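Local atomic coordinates of cobalamin biosynthesis protein CobN (Mycobacterium tuberculosis, PDB entry 7C6O), a protein that serves as the large, probably catalytic, subunit of cobaltochelatase, the enzyme complex that inserts cobalt into a corrin precursor during cobalamin biosynthesis. Residues A863-A868 / I1106-L1111; K1059-R1064 / I1097-R1102. All coordinates share one frame; numbering follows the deposited sequence. Where two conformers were deposited one is given.

Contact 1 (A863-A868 / I1106-L1111); sequences ADSLLA and IRTRTL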
ATOM      1  N   ALA A 863     -23.068   4.443  -0.609  1.00 15.05           N
ATOM      2  CA  ALA A 863     -24.031   4.229   0.468  1.00 14.37           C
ATOM      3  C   ALA A 863     -25.463   4.321  -0.046  1.00 14.53           C
ATOM      4  O   ALA A 863     -26.285   3.435   0.215  1.00 14.49           O
ATOM      5  CB  ALA A 863     -23.796   5.243   1.589  1.00 14.45           C
ATOM      6  N   ASP A 864     -25.779   5.391  -0.780  1.00 19.90           N
ATOM      7  CA  ASP A 864     -27.138   5.561  -1.291  1.00 21.17           C
ATOM      8  C   ASP A 864     -27.533   4.414  -2.211  1.00 20.47           C
ATOM      9  O   ASP A 864     -28.670   3.931  -2.159  1.00 18.82           O
ATOM     10  CB  ASP A 864     -27.261   6.894  -2.028  1.00 20.42           C
ATOM     11  CG  ASP A 864     -27.260   8.084  -1.091  1.00 25.22           C
ATOM     12  OD1 ASP A 864     -27.367   7.881   0.139  1.00 24.97           O
ATOM     13  OD2 ASP A 864     -27.150   9.225  -1.588  1.00 28.77           O
ATOM     14  N   SER A 865     -26.602   3.964  -3.057  1.00 16.65           N
ATOM     15  CA  SER A 865     -26.907   2.905  -4.013  1.00 17.81           C
ATOM     16  C   SER A 865     -27.131   1.573  -3.308  1.00 18.65           C
ATOM     17  O   SER A 865     -28.031   0.810  -3.681  1.00 16.84           O
ATOM     18  CB  SER A 865     -25.777   2.798  -5.038  1.00 17.62           C
ATOM     19  OG  SER A 865     -26.051   1.815  -6.018  1.00 19.82           O
ATOM     20  N   LEU A 866     -26.323   1.278  -2.289  1.00 18.45           N
ATOM     21  CA  LEU A 866     -26.502   0.048  -1.523  1.00 16.18           C
ATOM     22  C   LEU A 866     -27.848   0.041  -0.807  1.00 14.93           C
ATOM     23  O   LEU A 866     -28.563  -0.967  -0.816  1.00 16.58           O
ATOM     24  CB  LEU A 866     -25.352  -0.112  -0.523  1.00 15.98           C
ATOM     25  CG  LEU A 866     -25.331  -1.301   0.446  1.00 21.55           C
ATOM     26  CD1 LEU A 866     -23.894  -1.630   0.817  1.00 19.16           C
ATOM     27  CD2 LEU A 866     -26.133  -1.025   1.711  1.00 25.24           C
ATOM     28  N   LEU A 867     -28.203   1.158  -0.170  1.00 16.93           N
ATOM     29  CA  LEU A 867     -29.460   1.213   0.570  1.00 19.55           C
ATOM     30  C   LEU A 867     -30.658   1.115  -0.364  1.00 23.32           C
ATOM     31  O   LEU A 867     -31.639   0.428  -0.053  1.00 22.48           O
ATOM     32  CB  LEU A 867     -29.521   2.492   1.404  1.00 19.04           C
ATOM     33  CG  LEU A 867     -28.448   2.608   2.492  1.00 18.57           C
ATOM     34  CD1 LEU A 867     -28.528   3.947   3.192  1.00 17.45           C
ATOM     35  CD2 LEU A 867     -28.571   1.473   3.495  1.00 17.94           C
ATOM     36  N   ALA A 868     -30.597   1.791  -1.515  1.00 22.88           N
ATOM     37  CA  ALA A 868     -31.693   1.711  -2.476  1.00 24.56           C
ATOM     38  C   ALA A 868     -31.907   0.281  -2.957  1.00 22.55           C
ATOM     39  O   ALA A 868     -33.048  -0.181  -3.064  1.00 25.71           O
ATOM     40  CB  ALA A 868     -31.423   2.640  -3.661  1.00 23.26           C
ATOM     41  N   ILE A1106     -21.723   5.169 -10.246  1.00 23.59           N
ATOM     42  CA  ILE A1106     -21.641   4.158  -9.200  1.00 22.10           C
ATOM     43  C   ILE A1106     -22.901   3.304  -9.220  1.00 19.22           C
ATOM     44  O   ILE A1106     -24.023   3.822  -9.274  1.00 18.96           O
ATOM     45  CB  ILE A1106     -21.416   4.820  -7.832  1.00 25.56           C
ATOM     46  CG1 ILE A1106     -19.951   5.242  -7.704  1.00 29.88           C
ATOM     47  CG2 ILE A1106     -21.807   3.881  -6.701  1.00 23.28           C
ATOM     48  CD1 ILE A1106     -19.636   5.962  -6.436  1.00 34.84           C
ATOM     49  N   ARG A1107     -22.715   1.986  -9.202  1.00 17.32           N
ATOM     50  CA  ARG A1107     -23.807   1.027  -9.266  1.00 21.14           C
ATOM     51  C   ARG A1107     -23.592  -0.057  -8.219  1.00 22.42           C
ATOM     52  O   ARG A1107     -22.460  -0.338  -7.816  1.00 22.33           O
ATOM     53  CB  ARG A1107     -23.911   0.386 -10.660  1.00 24.27           C
ATOM     54  CG  ARG A1107     -24.268   1.356 -11.777  1.00 29.69           C
ATOM     55  CD  ARG A1107     -23.609   0.940 -13.083  1.00 33.97           C
ATOM     56  NE  ARG A1107     -22.156   1.095 -13.020  1.00 39.06           N
ATOM     57  CZ  ARG A1107     -21.299   0.496 -13.842  1.00 38.56           C
ATOM     58  NH1 ARG A1107     -21.744  -0.312 -14.796  1.00 39.82           N
ATOM     59  NH2 ARG A1107     -19.994   0.700 -13.706  1.00 34.72           N
ATOM     60  N   THR A1108     -24.692  -0.664  -7.783  1.00 18.73           N
ATOM     61  CA  THR A1108     -24.665  -1.773  -6.842  1.00 16.89           C
ATOM     62  C   THR A1108     -25.338  -2.979  -7.481  1.00 22.58           C
ATOM     63  O   THR A1108     -26.391  -2.852  -8.113  1.00 25.55           O
ATOM     64  CB  THR A1108     -25.373  -1.407  -5.527  1.00 20.42           C
ATOM     65  OG1 THR A1108     -24.710  -0.291  -4.922  1.00 20.69           O
ATOM     66  CG2 THR A1108     -25.358  -2.581  -4.552  1.00 18.68           C
ATOM     67  N   ARG A1109     -24.715  -4.144  -7.335  1.00 17.00           N
ATOM     68  CA  ARG A1109     -25.314  -5.384  -7.796  1.00 20.08           C
ATOM     69  C   ARG A1109     -25.042  -6.469  -6.766  1.00 17.36           C
ATOM     70  O   ARG A1109     -24.195  -6.313  -5.883  1.00 17.43           O
ATOM     71  CB  ARG A1109     -24.787  -5.785  -9.183  1.00 22.92           C
ATOM     72  CG  ARG A1109     -23.294  -6.023  -9.258  1.00 23.62           C
ATOM     73  CD  ARG A1109     -22.857  -6.221 -10.709  1.00 27.37           C
ATOM     74  NE  ARG A1109     -22.960  -4.988 -11.483  1.00 26.27           N
ATOM     75  CZ  ARG A1109     -21.938  -4.172 -11.734  1.00 25.27           C
ATOM     76  NH1 ARG A1109     -20.724  -4.459 -11.285  1.00 20.24           N
ATOM     77  NH2 ARG A1109     -22.131  -3.068 -12.442  1.00 27.17           N
ATOM     78  N   THR A1110     -25.790  -7.564  -6.870  1.00 17.35           N
ATOM     79  CA  THR A1110     -25.566  -8.671  -5.956  1.00 17.12           C
ATOM     80  C   THR A1110     -24.290  -9.416  -6.337  1.00 15.71           C
ATOM     81  O   THR A1110     -23.773  -9.291  -7.452  1.00 14.91           O
ATOM     82  CB  THR A1110     -26.755  -9.636  -5.957  1.00 17.53           C
ATOM     83  OG1 THR A1110     -26.827 -10.317  -7.216  1.00 14.83           O
ATOM     84  CG2 THR A1110     -28.061  -8.883  -5.714  1.00 18.34           C
ATOM     85  N   LEU A1111     -23.771 -10.187  -5.379  1.00 13.88           N
ATOM     86  CA  LEU A1111     -22.597 -11.011  -5.650  1.00 13.64           C
ATOM     87  C   LEU A1111     -22.886 -12.039  -6.738  1.00 14.47           C
ATOM     88  O   LEU A1111     -22.025 -12.322  -7.579  1.00 14.83           O
ATOM     89  CB  LEU A1111     -22.132 -11.695  -4.364  1.00 13.83           C
ATOM     90  CG  LEU A1111     -20.933 -12.642  -4.454  1.00 14.28           C
ATOM     91  CD1 LEU A1111     -19.727 -11.931  -5.054  1.00 12.25           C
ATOM     92  CD2 LEU A1111     -20.603 -13.197  -3.075  1.00 11.73           C
TER
HETATM   93  O   HOH W   1     -26.865   3.233  -8.120  1.00 34.26           O

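Contact 2 (K1059-R1064 / I1097-R1102); sequences KNTDTR and IGDNTR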
ATOM      1  N   LYS A1059     -18.633  -5.528  -0.589  1.00 14.51           N
ATOM      2  CA  LYS A1059     -17.262  -5.302  -1.019  1.00 12.25           C
ATOM      3  C   LYS A1059     -17.311  -4.457  -2.280  1.00 11.17           C
ATOM      4  O   LYS A1059     -18.177  -4.662  -3.133  1.00 11.66           O
ATOM      5  CB  LYS A1059     -16.515  -6.614  -1.295  1.00 12.16           C
ATOM      6  CG  LYS A1059     -15.067  -6.416  -1.740  1.00 14.13           C
ATOM      7  CD  LYS A1059     -14.243  -5.790  -0.626  1.00 13.02           C
ATOM      8  CE  LYS A1059     -12.817  -5.483  -1.069  1.00 15.50           C
ATOM      9  NZ  LYS A1059     -12.701  -4.246  -1.901  1.00 15.39           N
ATOM     10  N   ASN A1060     -16.398  -3.503  -2.395  1.00  8.94           N
ATOM     11  CA  ASN A1060     -16.389  -2.609  -3.542  1.00 11.58           C
ATOM     12  C   ASN A1060     -15.296  -3.010  -4.523  1.00 14.64           C
ATOM     13  O   ASN A1060     -14.196  -3.398  -4.121  1.00 16.28           O
ATOM     14  CB  ASN A1060     -16.210  -1.161  -3.091  1.00 13.99           C
ATOM     15  CG  ASN A1060     -17.384  -0.666  -2.264  1.00 14.37           C
ATOM     16  OD1 ASN A1060     -18.528  -1.059  -2.500  1.00 14.72           O
ATOM     17  ND2 ASN A1060     -17.106   0.188  -1.289  1.00 13.53           N
ATOM     18  N   THR A1061     -15.624  -2.946  -5.813  1.00 15.70           N
ATOM     19  CA  THR A1061     -14.685  -3.200  -6.902  1.00 16.33           C
ATOM     20  C   THR A1061     -14.360  -1.852  -7.527  1.00 14.54           C
ATOM     21  O   THR A1061     -15.209  -1.252  -8.195  1.00 15.30           O
ATOM     22  CB  THR A1061     -15.272  -4.160  -7.933  1.00 19.78           C
ATOM     23  OG1 THR A1061     -16.481  -3.606  -8.469  1.00 18.63           O
ATOM     24  CG2 THR A1061     -15.582  -5.499  -7.293  1.00 20.55           C
ATOM     25  N   ASP A1062     -13.135  -1.379  -7.318  1.00 14.29           N
ATOM     26  CA  ASP A1062     -12.742  -0.032  -7.696  0.60 17.40           C
ATOM     27  C   ASP A1062     -11.765   0.023  -8.860  1.00 20.71           C
ATOM     28  O   ASP A1062     -11.435   1.123  -9.318  1.00 23.27           O
ATOM     29  CB  ASP A1062     -12.127   0.684  -6.486  0.60 19.18           C
ATOM     30  CG  ASP A1062     -11.217  -0.224  -5.675  0.60 19.72           C
ATOM     31  OD1 ASP A1062     -10.670  -1.195  -6.238  0.60 19.87           O
ATOM     32  OD2 ASP A1062     -11.061   0.028  -4.464  0.60 20.69           O
ATOM     33  N   THR A1063     -11.275  -1.118  -9.339  1.00 18.53           N
ATOM     34  CA  THR A1063     -10.317  -1.126 -10.435  1.00 19.92           C
ATOM     35  C   THR A1063     -10.742  -2.168 -11.463  1.00 20.47           C
ATOM     36  O   THR A1063     -11.300  -3.211 -11.113  1.00 17.83           O
ATOM     37  CB  THR A1063      -8.879  -1.380  -9.918  1.00 22.50           C
ATOM     38  OG1 THR A1063      -7.957  -0.525 -10.610  1.00 23.44           O
ATOM     39  CG2 THR A1063      -8.458  -2.829 -10.105  1.00 23.27           C
ATOM     40  N   ARG A1064     -10.510  -1.857 -12.738  1.00 18.98           N
ATOM     41  CA  ARG A1064     -10.958  -2.703 -13.837  1.00 18.39           C
ATOM     42  C   ARG A1064      -9.893  -3.673 -14.325  1.00 18.44           C
ATOM     43  O   ARG A1064     -10.223  -4.599 -15.073  1.00 21.57           O
ATOM     44  CB  ARG A1064     -11.428  -1.838 -15.015  1.00 22.97           C
ATOM     45  CG  ARG A1064     -12.894  -1.468 -14.960  0.66 26.36           C
ATOM     46  CD  ARG A1064     -13.777  -2.651 -15.335  1.00 28.75           C
ATOM     47  NE  ARG A1064     -15.168  -2.431 -14.945  0.78 28.71           N
ATOM     48  CZ  ARG A1064     -15.801  -3.131 -14.008  0.52 31.68           C
ATOM     49  NH1 ARG A1064     -15.174  -4.112 -13.373  1.00 34.73           N
ATOM     50  NH2 ARG A1064     -17.065  -2.856 -13.716  0.79 32.18           N
ATOM     51  N   ILE A1097     -22.006  -6.202  -4.306  1.00 16.18           N
ATOM     52  CA  ILE A1097     -20.780  -5.631  -4.849  1.00 14.90           C
ATOM     53  C   ILE A1097     -21.066  -4.176  -5.193  1.00 14.33           C
ATOM     54  O   ILE A1097     -21.973  -3.886  -5.983  1.00 15.79           O
ATOM     55  CB  ILE A1097     -20.292  -6.397  -6.089  1.00 14.59           C
ATOM     56  CG1 ILE A1097     -19.772  -7.784  -5.705  1.00 14.69           C
ATOM     57  CG2 ILE A1097     -19.227  -5.599  -6.831  1.00 15.57           C
ATOM     58  CD1 ILE A1097     -18.509  -7.754  -4.879  1.00 15.03           C
ATOM     59  N   GLY A1098     -20.306  -3.262  -4.600  1.00 12.33           N
ATOM     60  CA  GLY A1098     -20.387  -1.870  -4.998  1.00 12.79           C
ATOM     61  C   GLY A1098     -19.397  -1.573  -6.105  1.00 16.67           C
ATOM     62  O   GLY A1098     -18.191  -1.748  -5.921  1.00 16.75           O
ATOM     63  N   ASP A1099     -19.883  -1.138  -7.264  1.00 15.61           N
ATOM     64  CA  ASP A1099     -19.030  -0.896  -8.425  1.00 14.83           C
ATOM     65  C   ASP A1099     -18.656   0.582  -8.443  1.00 14.66           C
ATOM     66  O   ASP A1099     -19.446   1.429  -8.869  1.00 19.20           O
ATOM     67  CB  ASP A1099     -19.736  -1.316  -9.713  1.00 13.86           C
ATOM     68  CG  ASP A1099     -18.830  -1.245 -10.936  1.00 17.13           C
ATOM     69  OD1 ASP A1099     -17.703  -0.714 -10.832  1.00 18.30           O
ATOM     70  OD2 ASP A1099     -19.249  -1.727 -12.011  1.00 16.83           O
ATOM     71  N   ASN A1100     -17.443   0.893  -7.987  1.00 14.38           N
ATOM     72  CA  ASN A1100     -16.901   2.243  -8.084  1.00 14.11           C
ATOM     73  C   ASN A1100     -15.703   2.292  -9.032  1.00 15.97           C
ATOM     74  O   ASN A1100     -14.750   3.042  -8.818  1.00 15.29           O
ATOM     75  CB  ASN A1100     -16.541   2.804  -6.704  1.00 13.12           C
ATOM     76  CG  ASN A1100     -15.537   1.945  -5.942  1.00 14.97           C
ATOM     77  OD1 ASN A1100     -15.493   0.725  -6.092  1.00 12.64           O
ATOM     78  ND2 ASN A1100     -14.742   2.590  -5.089  1.00 13.86           N
ATOM     79  N   THR A1101     -15.747   1.487 -10.099  1.00 16.74           N
ATOM     80  CA  THR A1101     -14.765   1.638 -11.169  1.00 16.31           C
ATOM     81  C   THR A1101     -14.975   2.942 -11.925  1.00 19.95           C
ATOM     82  O   THR A1101     -14.022   3.496 -12.485  1.00 22.08           O
ATOM     83  CB  THR A1101     -14.835   0.456 -12.140  1.00 18.20           C
ATOM     84  OG1 THR A1101     -16.168   0.334 -12.662  1.00 15.04           O
ATOM     85  CG2 THR A1101     -14.433  -0.837 -11.446  1.00 19.63           C
ATOM     86  N   ARG A1102     -16.207   3.441 -11.949  1.00 17.01           N
ATOM     87  CA  ARG A1102     -16.549   4.714 -12.583  1.00 21.57           C
ATOM     88  C   ARG A1102     -17.201   5.605 -11.536  1.00 23.89           C
ATOM     89  O   ARG A1102     -18.393   5.428 -11.223  1.00 26.28           O
ATOM     90  CB  ARG A1102     -17.483   4.497 -13.772  1.00 25.13           C
ATOM     91  CG  ARG A1102     -16.868   3.662 -14.889  1.00 29.13           C
ATOM     92  CD  ARG A1102     -17.931   2.901 -15.678  1.00 33.16           C
ATOM     93  NE  ARG A1102     -18.936   3.786 -16.260  1.00 35.97           N
ATOM     94  CZ  ARG A1102     -19.948   3.369 -17.015  1.00 36.86           C
ATOM     95  NH1 ARG A1102     -20.094   2.079 -17.285  1.00 37.74           N
ATOM     96  NH2 ARG A1102     -20.817   4.244 -17.504  1.00 35.21           N
TER
HETATM   97  O   HOH W   2     -12.996   1.418  -2.949  1.00 16.86           O
HETATM   98  O   HOH W   3     -16.087  -0.094 -15.509  1.00 37.17           O

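Contact 1 (A863-A868 / I1106-L1111)
S865 of the helix and T1108 of the strand meet through their hydroxyls, while the flat guanidiniums of R1107 and R1109 are carried by side chains that leave the strand away from the helix. One face of the R1107 guanidinium receives NH2 of R1109, 3.6 Å above the plane and offset toward the rim; R1107 CZ lies at the edge of the R1109 group, in its plane. Both groups form salt bridges to the D1099 carboxylate, while R1107 NE is bonded to A1105 O.

On the helix-facing side, S865 OG and T1108 OG1 form a 2.7 Å hydrogen bond. With OG anti to the backbone N (chi1 -178°), S865 extends its hydroxyl toward the strand; T1108 turns OG1 beside its own backbone N and leaves CG2 4.2 Å from L866 CA. A water lies 2.7 Å from S865 OG and donates to I1106 O, a second link. Apolar packing is slight, with I1106 CG2 4.4 Å from S865 CB. Helix and strand axes approach to 7.5 Å at 39°.

Helix 853-874 is therefore joined to the edge strand of the mixed sheet by a small, largely polar interface in which one serine hydroxyl engages both a threonine and a water, while the close arginine charges behind the strand are probably offset by the D1099 carboxylate they share and, for R1109, by E1114.

Contact 2 (K1059-R1064 / I1097-R1102)
K1059 O accepts from G1098 N at 2.9 Å, and G1098 O from T1061 N at 2.8 Å, the regular exchange of parallel strands. A third bond, N1100 N to T1061 O, continues the pairing past the strand ends, but its donor stands 37° out of the carbonyl plane. N1060 OD1 lies 3.2 Å from the bare G1098 CA, and N1060 ND2 donates to D897 and E900.

At the end of strand 1094-1099, D1099 organises the turn that follows. Its OD1 accepts from T1101 N at 3.0 Å, an Asx turn, and also from T1101 OG1 at 2.6 Å; OD2, shared with R1107 and R1109, forms a salt bridge with R1064 NH2 at 3.0 Å, the two planes 73° apart. The same guanidinium centres one face on T1101 CG2, while NE reaches T1101 OG1 through a water. N1100 ND2 donates to D896 and to a water whose link to D1062 OD2 depends on one of two conformers. K1059 NZ donates to N1060 O, next in sequence, and has a cation-pi partner in W886.

These strands open and close a beta-alpha-beta unit: its helix 1072-1089 covers K1059 and I1097, helix 887-893 abuts N1100, and strand 1107-1110 pairs with the outer side of 1094-1099.

Overall arrangement
Followed from the N terminus, the chain passes through two thirds of its length before helix 853-874, whose residues 863-868 supply one half of contact 1, and then lays down five of the eight strands of the mixed sheet. Strand 1056-1061 opens contact 2, and the short excursion through helix 1072-1089 returns to close it at 1097-1102. Only then does the antiparallel strand 1107-1110 complete contact 1, so the smaller closure lies wholly within the larger one. The two sites, with centres about 10 Å apart, share a sheet: a probable hydrogen bond from I1097 N to R1109 O ties the interior parallel pair to the edge and the helix beside it.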